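Long-range contact in Non-ribosomal peptide synthetase (Streptomyces halstedii, PDB 3WV4), which is a non-ribosomal peptide synthetase with a domain of the AMP-binding (ANL) enzyme family: residues S191-A196 with P214-V219. Numbering follows the deposited sequence.
Sequences SPEDLA and PHQQIV
The open end of a two-stranded antiparallel ribbon, where strand 210-214 gives way to helix 215-229, meets the turn leading into strand 195-200. L195 and P214 form a non-hydrogen-bonded pair, their CA atoms 3.9 Å apart; the side chains diverge, yet L195 CD2 still reaches P214 CG. P214 is also the N-cap residue, and the turn before the strand accepts from the next two N-H groups. H215 N donates to D194 O at 2.9 Å (N-H...O 164°), while Q216 N points to P192 O, an acceptor less surely placed. Both carbonyls belong to the type I turn S191-D194, which is braced by E193 N bonding to S191 OG in an ST turn and by S191 N meeting D194 OD2 from above the carboxylate plane.

With CG anti to its carbonyl carbon (chi1 -78°), the H215 ring lies beside the strand: A196 CB sits over one face, 3.8 Å from the centroid, a CH-pi contact. A water joins H215 NE2 (2.9 Å) to L195 O (2.8 Å), and H215 ND1 is hydrogen-bonded to V47 N, so both ring nitrogens have partners. I218 CD1, one helical turn on, packs on A196 CB at 3.8 Å. Beyond the pair, R94 forms a salt bridge with D194, H48 meets the H215 ring nearly at right angles, and helices 47-57 and 246-258 pack against I218.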
loop_
_atom_site.group_PDB
_atom_site.type_symbol
_atom_site.label_atom_id
_atom_site.label_comp_id
_atom_site.label_asym_id
_atom_site.label_seq_id
_atom_site.Cartn_x
_atom_site.Cartn_y
_atom_site.Cartn_z
ATOM N N SER A 191 -18.248 8.163 -4.187
ATOM C CA SER A 191 -17.955 9.343 -3.356
ATOM C C SER A 191 -16.547 9.225 -2.829
ATOM O O SER A 191 -16.092 8.118 -2.559
ATOM C CB SER A 191 -18.924 9.434 -2.177
ATOM O OG SER A 191 -18.443 10.363 -1.232
ATOM N N PRO A 192 -15.848 10.360 -2.666
ATOM C CA PRO A 192 -14.548 10.332 -2.015
ATOM C C PRO A 192 -14.591 9.726 -0.630
ATOM O O PRO A 192 -13.543 9.285 -0.124
ATOM C CB PRO A 192 -14.193 11.797 -1.918
ATOM C CG PRO A 192 -14.788 12.356 -3.192
ATOM C CD PRO A 192 -16.095 11.651 -3.333
ATOM N N GLU A 193 -15.783 9.711 -0.015
ATOM C CA GLU A 193 -15.937 9.144 1.321
ATOM C C GLU A 193 -16.225 7.679 1.288
ATOM O O GLU A 193 -16.248 7.052 2.308
ATOM C CB GLU A 193 -17.056 9.859 2.061
ATOM C CG GLU A 193 -16.710 11.308 2.398
ATOM C CD GLU A 193 -17.913 12.133 2.847
ATOM O OE1 GLU A 193 -18.436 11.883 3.942
ATOM O OE2 GLU A 193 -18.334 13.023 2.086
ATOM N N ASP A 194 -16.473 7.119 0.113
ATOM C CA ASP A 194 -16.710 5.672 0.008
ATOM C C ASP A 194 -15.466 4.889 0.353
ATOM O O ASP A 194 -14.340 5.266 0.012
ATOM C CB ASP A 194 -17.116 5.277 -1.407
ATOM C CG ASP A 194 -18.549 5.677 -1.747
ATOM O OD1 ASP A 194 -19.343 5.980 -0.847
ATOM O OD2 ASP A 194 -18.877 5.675 -2.943
ATOM N N LEU A 195 -15.687 3.785 1.040
ATOM C CA LEU A 195 -14.653 2.808 1.301
ATOM C C LEU A 195 -14.083 2.239 0.020
ATOM O O LEU A 195 -14.824 1.877 -0.882
ATOM C CB LEU A 195 -15.207 1.669 2.145
ATOM C CG LEU A 195 -15.680 2.062 3.543
ATOM C CD1 LEU A 195 -15.912 0.781 4.337
ATOM C CD2 LEU A 195 -14.623 2.928 4.215
ATOM N N ALA A 196 -12.758 2.174 -0.043
ATOM C CA ALA A 196 -12.054 1.586 -1.177
ATOM C C ALA A 196 -11.328 0.301 -0.797
ATOM O O ALA A 196 -11.273 -0.666 -1.593
ATOM C CB ALA A 196 -11.053 2.598 -1.717
ATOM N N PRO A 214 -11.214 4.860 3.251
ATOM C CA PRO A 214 -11.926 5.516 2.189
ATOM C C PRO A 214 -11.026 6.008 1.093
ATOM O O PRO A 214 -9.867 6.252 1.311
ATOM C CB PRO A 214 -12.592 6.720 2.892
ATOM C CG PRO A 214 -12.557 6.372 4.348
ATOM C CD PRO A 214 -11.244 5.659 4.475
ATOM N N HIS A 215 -11.598 6.246 -0.067
ATOM C CA HIS A 215 -10.865 6.849 -1.209
ATOM C C HIS A 215 -10.031 8.059 -0.894
ATOM O O HIS A 215 -8.845 8.122 -1.254
ATOM C CB HIS A 215 -11.865 7.271 -2.303
ATOM C CG HIS A 215 -12.354 6.124 -3.126
ATOM N ND1 HIS A 215 -11.871 5.864 -4.393
ATOM C CD2 HIS A 215 -13.258 5.146 -2.860
ATOM C CE1 HIS A 215 -12.470 4.785 -4.875
ATOM N NE2 HIS A 215 -13.307 4.326 -3.963
ATOM N N GLN A 216 -10.607 9.051 -0.242
ATOM C CA GLN A 216 -9.862 10.314 -0.128
ATOM C C GLN A 216 -8.630 10.203 0.723
ATOM O O GLN A 216 -7.639 10.854 0.450
ATOM C CB GLN A 216 -10.613 11.448 0.572
ATOM C CG GLN A 216 -12.035 11.288 0.923
ATOM C CD GLN A 216 -12.597 12.537 1.603
ATOM O OE1 GLN A 216 -13.341 12.432 2.572
ATOM N NE2 GLN A 216 -12.230 13.693 1.106
ATOM N N GLN A 217 -8.743 9.505 1.854
ATOM C CA GLN A 217 -7.613 9.339 2.754
ATOM C C GLN A 217 -6.457 8.662 1.983
ATOM O O GLN A 217 -5.289 9.015 2.146
ATOM C CB GLN A 217 -7.980 8.471 3.952
ATOM C CG GLN A 217 -8.656 9.185 5.095
ATOM C CD GLN A 217 -10.165 9.196 4.973
ATOM O OE1 GLN A 217 -10.711 9.340 3.891
ATOM N NE2 GLN A 217 -10.837 9.017 6.080
ATOM N N ILE A 218 -6.806 7.685 1.158
ATOM C CA ILE A 218 -5.820 6.877 0.458
ATOM C C ILE A 218 -5.075 7.763 -0.505
ATOM O O ILE A 218 -3.869 7.817 -0.490
ATOM C CB ILE A 218 -6.456 5.664 -0.289
ATOM C CG1 ILE A 218 -6.958 4.583 0.710
ATOM C CG2 ILE A 218 -5.433 4.962 -1.178
ATOM C CD1 ILE A 218 -7.780 3.481 0.023
ATOM N N VAL A 219 -5.809 8.524 -1.308
ATOM C CA VAL A 219 -5.207 9.387 -2.280
ATOM C C VAL A 219 -4.411 10.421 -1.563
ATOM O O VAL A 219 -3.270 10.727 -1.958
ATOM C CB VAL A 219 -6.280 10.028 -3.160
ATOM C CG1 VAL A 219 -5.712 11.081 -4.099
ATOM C CG2 VAL A 219 -6.958 8.944 -4.005
HETATM O O HOH W 1 -14.574 1.721 -3.659
#